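Local coordinates for protein beta-fructofuranosidase (Arthrobacter, PDB 3WPU) that is a beta-fructofuranosidase of the levansucrase/invertase family, whose catalytic domain is a five-bladed beta-propeller, at residues V55-V60 / H417-S422. Sequence-based numbering, arbitrary orientation. Where two conformers were deposited one is given.
Sequences VTMPTV and HFQAYS
Gln-419 reaches residues 55-60 because its CG stands between its own backbone N and carbonyl carbon (chi1 69°) while the chain beyond runs extended, which delivers the terminal amide to the Pro-58 to Val-60 backbone. Met-57, with CG opposite its backbone N and fully stretched beyond, sends its sulfur to the same amide and to Ala-420.

Two hydrogen bonds to backbone atoms of residues 55-60 hold the Gln-419 amide in its rotation. Gln-419 NE2 donates to Pro-58 O at 2.9 Å, from above that carbonyl's plane. Gln-419 OE1 accepts from Val-60 N, also at 2.9 Å; the N-H...O angle is nearly straight (175°), but the donor stands above the Gln-419 carbonyl plane, 46° out of it. A water donates to both OE1 and Val-60 O, giving OE1 a second donor. Gln-419 NE2 has in addition a weak hydrogen bond to Met-57 SD at 3.5 Å. Val-60 CG2 packs 3.6 Å from the amide carbon, Gln-419 CD, and Met-57 SD makes an apolar contact with Ala-420 CB at 3.4 Å. The Gln-419 side chain thus ties its own loop to the backbone of 58-60, with Met-57 making a second, weaker link.

In this five-bladed beta-propeller family, the loops lie beside strands: Val-55 and Met-57 bond through their backbones to Gly-394 of strand 391-394, Met-57 and Ala-420 touch Ser-433 of strand 430-434, and Val-60 and Gln-419 meet Ile-438 of strand 437-438.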
ATOM      1  N   VAL A  55      16.738  -4.016  -8.251  1.00 10.78           N
ATOM      2  CA  VAL A  55      15.877  -3.502  -7.206  1.00 10.97           C
ATOM      3  C   VAL A  55      15.435  -2.061  -7.488  1.00 10.86           C
ATOM      4  O   VAL A  55      15.013  -1.331  -6.580  1.00 10.18           O
ATOM      5  CB  VAL A  55      16.558  -3.612  -5.815  1.00 11.22           C
ATOM      6  CG1 VAL A  55      16.738  -5.073  -5.419  1.00 11.39           C
ATOM      7  CG2 VAL A  55      17.854  -2.824  -5.740  1.00 11.77           C
ATOM      8  N   THR A  56      15.539  -1.678  -8.756  1.00 10.72           N
ATOM      9  CA  THR A  56      15.075  -0.383  -9.236  1.00 10.75           C
ATOM     10  C   THR A  56      13.881  -0.533 -10.190  1.00 10.26           C
ATOM     11  O   THR A  56      13.914  -1.319 -11.146  1.00  9.91           O
ATOM     12  CB  THR A  56      16.208   0.377  -9.950  1.00 11.01           C
ATOM     13  OG1 THR A  56      17.286   0.614  -9.038  1.00 11.45           O
ATOM     14  CG2 THR A  56      15.723   1.703 -10.512  1.00 11.30           C
ATOM     15  N   MET A  57      12.823   0.229  -9.936  1.00 10.49           N
ATOM     16  CA  MET A  57      11.656   0.255 -10.819  1.00 10.24           C
ATOM     17  C   MET A  57      12.030   0.739 -12.210  1.00 10.70           C
ATOM     18  O   MET A  57      12.750   1.716 -12.315  1.00 10.35           O
ATOM     19  CB  MET A  57      10.597   1.199 -10.249  1.00 10.28           C
ATOM     20  CG  MET A  57       9.248   1.121 -10.930  1.00 10.18           C
ATOM     21  SD  MET A  57       8.067   2.256 -10.157  1.00 11.18           S
ATOM     22  CE  MET A  57       6.709   2.145 -11.347  1.00 11.80           C
ATOM     23  N   PRO A  58      11.531   0.077 -13.266  1.00 10.74           N
ATOM     24  CA  PRO A  58      11.687   0.602 -14.626  1.00 11.49           C
ATOM     25  C   PRO A  58      11.278   2.038 -14.719  1.00 11.62           C
ATOM     26  O   PRO A  58      10.324   2.468 -14.064  1.00 11.38           O
ATOM     27  CB  PRO A  58      10.790  -0.308 -15.465  1.00 11.86           C
ATOM     28  CG  PRO A  58      10.726  -1.602 -14.695  1.00 11.74           C
ATOM     29  CD  PRO A  58      10.875  -1.245 -13.245  1.00 11.45           C
ATOM     30  N   THR A  59      12.016   2.803 -15.533  1.00 11.97           N
ATOM     31  CA  THR A  59      11.811   4.224 -15.643  1.00 12.90           C
ATOM     32  C   THR A  59      10.505   4.539 -16.365  1.00 12.22           C
ATOM     33  O   THR A  59      10.240   4.019 -17.464  1.00 12.99           O
ATOM     34  CB  THR A  59      13.021   4.847 -16.362  1.00 12.99           C
ATOM     35  OG1 THR A  59      14.210   4.681 -15.568  1.00 14.24           O
ATOM     36  CG2 THR A  59      12.828   6.335 -16.623  1.00 13.61           C
ATOM     37  N   VAL A  60       9.669   5.364 -15.733  1.00 11.80           N
ATOM     38  CA  VAL A  60       8.361   5.726 -16.266  1.00 11.74           C
ATOM     39  C   VAL A  60       8.522   6.884 -17.241  1.00 12.17           C
ATOM     40  O   VAL A  60       9.170   7.860 -16.908  1.00 13.37           O
ATOM     41  CB  VAL A  60       7.412   6.138 -15.141  1.00 11.66           C
ATOM     42  CG1 VAL A  60       6.064   6.569 -15.666  1.00 12.07           C
ATOM     43  CG2 VAL A  60       7.204   4.926 -14.225  1.00 11.63           C
ATOM     44  N   HIS A 417      13.212  10.033  -9.777  1.00 11.09           N
ATOM     45  CA  HIS A 417      13.366   9.893  -8.321  1.00 10.86           C
ATOM     46  C   HIS A 417      12.027   9.851  -7.592  1.00 10.74           C
ATOM     47  O   HIS A 417      11.907   9.147  -6.588  1.00 10.84           O
ATOM     48  CB  HIS A 417      14.180  11.078  -7.802  1.00 10.99           C
ATOM     49  CG  HIS A 417      14.723  10.932  -6.420  1.00 10.74           C
ATOM     50  ND1 HIS A 417      14.048  11.377  -5.306  1.00 11.01           N
ATOM     51  CD2 HIS A 417      15.935  10.517  -5.986  1.00 10.49           C
ATOM     52  CE1 HIS A 417      14.806  11.200  -4.235  1.00 10.71           C
ATOM     53  NE2 HIS A 417      15.955  10.680  -4.624  1.00 10.19           N
ATOM     54  N   PHE A 418      11.028  10.559  -8.097  1.00 10.68           N
ATOM     55  CA  PHE A 418       9.693  10.591  -7.502  1.00 10.83           C
ATOM     56  C   PHE A 418       8.616  10.040  -8.438  1.00 10.23           C
ATOM     57  O   PHE A 418       7.440  10.397  -8.323  1.00 10.31           O
ATOM     58  CB  PHE A 418       9.340  12.017  -7.096  1.00 11.18           C
ATOM     59  CG  PHE A 418      10.321  12.643  -6.136  1.00 11.03           C
ATOM     60  CD1 PHE A 418      10.426  12.173  -4.826  1.00 11.08           C
ATOM     61  CD2 PHE A 418      11.121  13.710  -6.522  1.00 11.51           C
ATOM     62  CE1 PHE A 418      11.301  12.758  -3.922  1.00 11.26           C
ATOM     63  CE2 PHE A 418      12.003  14.294  -5.615  1.00 11.54           C
ATOM     64  CZ  PHE A 418      12.107  13.805  -4.326  1.00 11.48           C
ATOM     65  N   GLN A 419       9.001   9.169  -9.368  1.00 10.14           N
ATOM     66  CA  GLN A 419       8.092   8.729 -10.427  1.00 10.10           C
ATOM     67  C   GLN A 419       6.935   7.903  -9.926  1.00 10.19           C
ATOM     68  O   GLN A 419       5.942   7.757 -10.629  1.00 11.31           O
ATOM     69  CB  GLN A 419       8.826   7.928 -11.516  1.00 10.16           C
ATOM     70  CG  GLN A 419       9.326   6.568 -11.036  1.00 10.08           C
ATOM     71  CD  GLN A 419      10.019   5.777 -12.126  1.00 10.62           C
ATOM     72  OE1 GLN A 419      10.517   6.331 -13.112  1.00 10.62           O
ATOM     73  NE2 GLN A 419      10.020   4.470 -11.974  1.00 11.12           N
ATOM     74  N   ALA A 420       7.107   7.310  -8.743  1.00 10.25           N
ATOM     75  CA  ALA A 420       6.152   6.346  -8.219  1.00 10.12           C
ATOM     76  C   ALA A 420       6.104   6.426  -6.696  1.00  9.82           C
ATOM     77  O   ALA A 420       7.133   6.622  -6.032  1.00  9.08           O
ATOM     78  CB  ALA A 420       6.548   4.941  -8.663  1.00 10.30           C
ATOM     79  N   TYR A 421       4.898   6.297  -6.155  1.00 10.19           N
ATOM     80  CA  TYR A 421       4.699   6.164  -4.717  1.00 10.55           C
ATOM     81  C   TYR A 421       3.419   5.362  -4.409  1.00 10.72           C
ATOM     82  O   TYR A 421       2.662   4.990  -5.330  1.00  9.51           O
ATOM     83  CB  TYR A 421       4.759   7.525  -3.967  1.00 10.87           C
ATOM     84  CG  TYR A 421       5.208   7.319  -2.547  1.00 10.81           C
ATOM     85  CD1 TYR A 421       6.475   6.832  -2.281  1.00 11.18           C
ATOM     86  CD2 TYR A 421       4.339   7.521  -1.477  1.00 11.59           C
ATOM     87  CE1 TYR A 421       6.893   6.577  -0.994  1.00 11.75           C
ATOM     88  CE2 TYR A 421       4.729   7.236  -0.174  1.00 12.00           C
ATOM     89  CZ  TYR A 421       6.012   6.776   0.068  1.00 12.27           C
ATOM     90  OH  TYR A 421       6.462   6.500   1.361  1.00 12.37           O
ATOM     91  N   SER A 422       3.260   5.044  -3.117  1.00 11.44           N
ATOM     92  CA  SER A 422       2.147   4.256  -2.591  0.50 11.22           C
ATOM     93  C   SER A 422       1.949   2.948  -3.349  1.00 11.59           C
ATOM     94  O   SER A 422       0.815   2.511  -3.628  1.00 11.58           O
ATOM     95  CB  SER A 422       0.875   5.098  -2.537  0.50 11.06           C
ATOM     96  OG  SER A 422       1.084   6.191  -1.656  0.50 10.33           O
TER
HETATM   97  O   HOH W   1      10.640   8.571 -14.630  1.00 14.13           O